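PDB 1K68: phytochrome Response Regulator RcpA from Tolypothrix sp. PCC 7601, which probably relays a phytochrome light signal by accepting phosphate on an aspartate of its CheY-like receiver domain, and forms a homodimer. Local coordinates for residues L17-L22 with L121-K126; N24-H29 with K126-E130. All blocks are in the same frame, centred on the assembly; numbering follows the deposited sequence.

Contact 1 (L17-L22 with L121-K126)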
loop_
_atom_site.group_PDB
_atom_site.type_symbol
_atom_site.label_atom_id
_atom_site.label_comp_id
_atom_site.label_asym_id
_atom_site.label_seq_id
_atom_site.Cartn_x
_atom_site.Cartn_y
_atom_site.Cartn_z
ATOM N N LEU A 17 2.277 -3.457 1.032
ATOM C CA LEU A 17 2.661 -2.607 2.152
ATOM C C LEU A 17 4.169 -2.634 2.411
ATOM O O LEU A 17 4.811 -1.588 2.528
ATOM C CB LEU A 17 1.887 -3.038 3.398
ATOM C CG LEU A 17 2.000 -2.167 4.653
ATOM C CD1 LEU A 17 0.797 -2.418 5.542
ATOM C CD2 LEU A 17 3.298 -2.460 5.391
ATOM N N ILE A 18 4.733 -3.832 2.499
ATOM C CA ILE A 18 6.164 -3.978 2.725
ATOM C C ILE A 18 6.954 -3.255 1.635
ATOM O O ILE A 18 7.915 -2.547 1.931
ATOM C CB ILE A 18 6.562 -5.472 2.767
ATOM C CG1 ILE A 18 5.902 -6.138 3.976
ATOM C CG2 ILE A 18 8.076 -5.610 2.847
ATOM C CD1 ILE A 18 6.147 -7.636 4.083
ATOM N N GLN A 19 6.552 -3.429 0.377
ATOM C CA GLN A 19 7.242 -2.758 -0.725
ATOM C C GLN A 19 7.101 -1.238 -0.643
ATOM O O GLN A 19 8.015 -0.505 -1.025
ATOM C CB GLN A 19 6.713 -3.245 -2.075
ATOM C CG GLN A 19 7.048 -4.697 -2.361
ATOM C CD GLN A 19 6.643 -5.128 -3.754
ATOM O OE1 GLN A 19 5.579 -4.752 -4.249
ATOM N NE2 GLN A 19 7.482 -5.936 -4.389
ATOM N N GLU A 20 5.964 -0.770 -0.141
ATOM C CA GLU A 20 5.717 0.665 -0.003
ATOM C C GLU A 20 6.576 1.267 1.098
ATOM O O GLU A 20 7.124 2.363 0.948
ATOM C CB GLU A 20 4.247 0.930 0.322
ATOM C CG GLU A 20 3.301 0.568 -0.794
ATOM C CD GLU A 20 3.659 1.273 -2.073
ATOM O OE1 GLU A 20 3.774 2.517 -2.036
ATOM O OE2 GLU A 20 3.831 0.591 -3.107
ATOM N N ALA A 21 6.682 0.550 2.209
ATOM C CA ALA A 21 7.473 1.024 3.332
ATOM C C ALA A 21 8.951 1.082 2.959
ATOM O O ALA A 21 9.637 2.056 3.266
ATOM C CB ALA A 21 7.262 0.120 4.535
ATOM N N LEU A 22 9.440 0.045 2.288
ATOM C CA LEU A 22 10.839 0.002 1.887
ATOM C C LEU A 22 11.149 1.032 0.809
ATOM O O LEU A 22 12.293 1.467 0.667
ATOM C CB LEU A 22 11.204 -1.396 1.375
ATOM C CG LEU A 22 11.154 -2.549 2.377
ATOM C CD1 LEU A 22 11.385 -3.864 1.654
ATOM C CD2 LEU A 22 12.197 -2.332 3.458
ATOM N N LEU A 121 2.381 -1.770 11.333
ATOM C CA LEU A 121 3.204 -2.678 10.541
ATOM C C LEU A 121 4.077 -1.858 9.598
ATOM O O LEU A 121 5.257 -2.154 9.412
ATOM C CB LEU A 121 2.316 -3.629 9.743
ATOM C CG LEU A 121 2.999 -4.572 8.753
ATOM C CD1 LEU A 121 4.000 -5.475 9.465
ATOM C CD2 LEU A 121 1.937 -5.398 8.069
ATOM N N PHE A 122 3.493 -0.821 9.004
ATOM C CA PHE A 122 4.245 0.032 8.097
ATOM C C PHE A 122 5.448 0.602 8.848
ATOM O O PHE A 122 6.559 0.623 8.332
ATOM C CB PHE A 122 3.365 1.173 7.586
ATOM C CG PHE A 122 3.973 1.950 6.446
ATOM C CD1 PHE A 122 3.786 1.537 5.130
ATOM C CD2 PHE A 122 4.728 3.091 6.690
ATOM C CE1 PHE A 122 4.336 2.255 4.069
ATOM C CE2 PHE A 122 5.287 3.818 5.641
ATOM C CZ PHE A 122 5.091 3.398 4.326
ATOM N N GLN A 123 5.228 1.047 10.082
ATOM C CA GLN A 123 6.315 1.617 10.869
ATOM C C GLN A 123 7.323 0.553 11.292
ATOM O O GLN A 123 8.496 0.844 11.481
ATOM C CB GLN A 123 5.759 2.352 12.087
ATOM C CG GLN A 123 5.004 3.632 11.724
ATOM C CD GLN A 123 5.848 4.585 10.883
ATOM O OE1 GLN A 123 6.975 4.922 11.252
ATOM N NE2 GLN A 123 5.305 5.022 9.749
ATOM N N ILE A 124 6.869 -0.682 11.433
ATOM C CA ILE A 124 7.770 -1.763 11.793
ATOM C C ILE A 124 8.712 -2.025 10.622
ATOM O O ILE A 124 9.918 -2.188 10.807
ATOM C CB ILE A 124 6.982 -3.048 12.131
ATOM C CG1 ILE A 124 6.501 -2.987 13.581
ATOM C CG2 ILE A 124 7.834 -4.276 11.888
ATOM C CD1 ILE A 124 5.727 -4.196 14.018
ATOM N N VAL A 125 8.171 -2.066 9.410
ATOM C CA VAL A 125 9.022 -2.312 8.255
ATOM C C VAL A 125 10.047 -1.194 8.142
ATOM O O VAL A 125 11.200 -1.436 7.787
ATOM C CB VAL A 125 8.204 -2.403 6.956
ATOM C CG1 VAL A 125 9.139 -2.574 5.756
ATOM C CG2 VAL A 125 7.235 -3.577 7.044
ATOM N N LYS A 126 9.628 0.030 8.458
ATOM C CA LYS A 126 10.532 1.172 8.406
ATOM C C LYS A 126 11.645 0.969 9.426
ATOM O O LYS A 126 12.788 1.330 9.185
ATOM C CB LYS A 126 9.792 2.483 8.711
ATOM C CG LYS A 126 8.725 2.854 7.693
ATOM C CD LYS A 126 9.306 3.017 6.294
ATOM C CE LYS A 126 10.238 4.223 6.190
ATOM N NZ LYS A 126 10.808 4.361 4.818
#
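Across the facing turns that carry Ala21 and Phe122, the axes of the helical segments 17-22 and 121-126 come within 8.7 Å and cross at -51°, their N-to-C directions closer to parallel than antiparallel. Ala21 allows this approach: its methyl is the smallest side chain at the crossing, and CB sits 3.5 Å from Val125 CG1. The same methyl lies over one face of the Phe122 ring, a CH-pi contact with CB 3.8 Å from the ring centroid and 18° off the normal. Phe122 reaches this place because its CG is anti to the backbone N (chi1 -169°) and its ring is swung round the CB-CG bond so that CE1 meets the backbone of Ala21, 3.4 Å from its N, while Glu20 CB meets the ring at its edge.

Leu17 fills the angle on the N-terminal side of Ala21. Its CD2 branch lies 3.8 Å from Phe122 CA and also meets Leu121 CG, whereas CD1 turns to Leu121 CD2. In the CheY-like receiver fold, helices 12-23 and 118-135 pack side by side on one face of the parallel sheet, and this crossing forms a buried part of their interface. Its inner side is closed by Val125, whose CG1 meets Leu22 CD2 at 3.8 Å and whose CG2 faces Ile18 CG1; Ile18 and Leu22 continue onto Leu7 and Ile5 of strand 4-8. Toward the other edge, Lys126 bends at chi2 and chi3 to bring NZ within hydrogen-bonding distance of Ala21 O, 3.0 Å; NZ is also modelled against Asn24 O, so its exact place is doubtful. Pro81 of the second subunit packs on Leu17 and Phe122, placing this helix pair beside the dimer interface.

Contact 2 (N24-H29 with K126-E130)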
loop_
_atom_site.group_PDB
_atom_site.type_symbol
_atom_site.label_atom_id
_atom_site.label_comp_id
_atom_site.label_asym_id
_atom_site.label_seq_id
_atom_site.Cartn_x
_atom_site.Cartn_y
_atom_site.Cartn_z
ATOM N N ASN A 24 10.025 4.022 0.756
ATOM C CA ASN A 24 10.173 5.329 1.384
ATOM C C ASN A 24 11.428 5.415 2.237
ATOM O O ASN A 24 11.462 6.123 3.242
ATOM C CB ASN A 24 8.945 5.655 2.235
ATOM C CG ASN A 24 7.707 5.887 1.396
ATOM O OD1 ASN A 24 7.709 6.712 0.481
ATOM N ND2 ASN A 24 6.639 5.159 1.703
ATOM N N SER A 25 12.459 4.688 1.824
ATOM C CA SER A 25 13.729 4.683 2.537
ATOM C C SER A 25 14.537 5.923 2.163
ATOM O O SER A 25 14.291 6.545 1.131
ATOM C CB SER A 25 14.517 3.419 2.185
ATOM O OG SER A 25 14.639 3.267 0.780
ATOM N N THR A 26 15.499 6.280 3.009
ATOM C CA THR A 26 16.339 7.448 2.760
ATOM C C THR A 26 17.404 7.124 1.715
ATOM O O THR A 26 18.100 8.012 1.226
ATOM C CB THR A 26 17.041 7.918 4.047
ATOM O OG1 THR A 26 17.960 6.910 4.487
ATOM C CG2 THR A 26 16.015 8.175 5.147
ATOM N N VAL A 27 17.521 5.845 1.382
ATOM C CA VAL A 27 18.485 5.384 0.390
ATOM C C VAL A 27 17.826 4.291 -0.439
ATOM O O VAL A 27 17.400 3.277 0.102
ATOM C CB VAL A 27 19.741 4.790 1.056
ATOM C CG1 VAL A 27 20.728 4.343 -0.010
ATOM C CG2 VAL A 27 20.373 5.815 1.978
ATOM N N PRO A 28 17.732 4.484 -1.765
ATOM C CA PRO A 28 17.115 3.502 -2.665
ATOM C C PRO A 28 17.685 2.087 -2.521
ATOM O O PRO A 28 18.900 1.903 -2.409
ATOM C CB PRO A 28 17.378 4.094 -4.048
ATOM C CG PRO A 28 17.347 5.563 -3.785
ATOM C CD PRO A 28 18.161 5.678 -2.515
ATOM N N HIS A 29 16.798 1.095 -2.519
ATOM C CA HIS A 29 17.194 -0.307 -2.398
ATOM C C HIS A 29 16.519 -1.094 -3.503
ATOM O O HIS A 29 15.608 -0.598 -4.160
ATOM C CB HIS A 29 16.736 -0.897 -1.061
ATOM C CG HIS A 29 17.157 -0.109 0.134
ATOM N ND1 HIS A 29 18.477 0.178 0.414
ATOM C CD2 HIS A 29 16.437 0.439 1.142
ATOM C CE1 HIS A 29 18.552 0.864 1.536
ATOM N NE2 HIS A 29 17.322 1.036 2.001
ATOM N N LYS A 126 9.628 0.030 8.458
ATOM C CA LYS A 126 10.532 1.172 8.406
ATOM C C LYS A 126 11.645 0.969 9.426
ATOM O O LYS A 126 12.788 1.330 9.185
ATOM C CB LYS A 126 9.792 2.483 8.711
ATOM C CG LYS A 126 8.725 2.854 7.693
ATOM C CD LYS A 126 9.306 3.017 6.294
ATOM C CE LYS A 126 10.238 4.223 6.190
ATOM N NZ LYS A 126 10.808 4.361 4.818
ATOM N N GLY A 127 11.299 0.395 10.573
ATOM C CA GLY A 127 12.307 0.155 11.588
ATOM C C GLY A 127 13.285 -0.904 11.112
ATOM O O GLY A 127 14.486 -0.819 11.363
ATOM N N ILE A 128 12.766 -1.910 10.420
ATOM C CA ILE A 128 13.611 -2.971 9.898
ATOM C C ILE A 128 14.618 -2.377 8.917
ATOM O O ILE A 128 15.817 -2.629 9.012
ATOM C CB ILE A 128 12.765 -4.042 9.190
ATOM C CG1 ILE A 128 11.930 -4.800 10.222
ATOM C CG2 ILE A 128 13.661 -5.014 8.418
ATOM C CD1 ILE A 128 10.937 -5.749 9.612
ATOM N N GLU A 129 14.125 -1.569 7.988
ATOM C CA GLU A 129 14.977 -0.948 6.984
ATOM C C GLU A 129 16.050 -0.062 7.628
ATOM O O GLU A 129 17.244 -0.225 7.363
ATOM C CB GLU A 129 14.110 -0.141 6.008
ATOM C CG GLU A 129 14.838 0.344 4.778
ATOM C CD GLU A 129 15.501 1.692 4.979
ATOM O OE1 GLU A 129 16.426 2.011 4.200
ATOM O OE2 GLU A 129 15.091 2.435 5.901
ATOM N N GLU A 130 15.623 0.850 8.495
ATOM C CA GLU A 130 16.536 1.764 9.175
ATOM C C GLU A 130 17.637 1.057 9.962
ATOM O O GLU A 130 18.798 1.463 9.906
ATOM C CB GLU A 130 15.753 2.689 10.103
HETATM O O HOH W 1 18.003 4.323 3.566
#
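A histidine-carboxylate hydrogen bond joins a loop to a helix here: His29 NE2 donates to Glu129 OE1 over 2.6 Å, with an N-H...O angle of 166°. The acceptor lies only 5° out of the imidazole plane, so the ring offers its N-H edge squarely. OE1 receives it through the anti lone pair, the one directed away from OE2, and the ring and carboxylate planes are turned 43° apart. Glu129 presents this oxygen by extending CG opposite its own amide nitrogen and then bending at chi2.

OE1 has further neighbours. A water donates to it at 2.9 Å and is itself hydrogen-bonded to Thr26 OG1, while Ser25 CB lies 3.1 Å from OE1. Two donors thus meet the one carboxylate oxygen, and the negative charge would be expected to favour a protonated imidazole. Replacing Glu129 with an alanine would probably leave His29 NE2 without its acceptor, free the ring to turn, and remove the water's anchor on the helix.

Ser25 OG lies within hydrogen-bonding reach of Leu22 O and of Val27 O, and its one proton can serve only one at a time. Segment 24-29 is the connection from helix 12-23 to strand 30-34, an edge strand of the sheet within the chain. Its firm tie to helix 118-135 is the His29-Glu129 bond, with a less certain one a turn earlier, where Lys126 NZ, whose modelled place is doubtful, approaches Asn24 O; Leu133, further along that helix, touches His29.

Overall arrangement
Contacts 1 and 2 lie side by side, their centres about 9 Å apart and on the same side of the chain's centre. Both use helix 118-135, and Lys126 belongs to both. Along the chain the order is 17-22, 24-29, 121-126, 126-130, so the segments alternate: helix 12-23 and the loop after it meet successive turns of the last helix. They also touch directly, Phe122 CZ lying 3.5 Å from Asn24 ND2. Contact 1 is buried packing between helices and contact 2 a polar surface attachment; together they fasten helix 12-23 and the loop leading to edge strand 30-34 against helix 118-135, bringing the start and end of the receiver fold together on one face of the sheet.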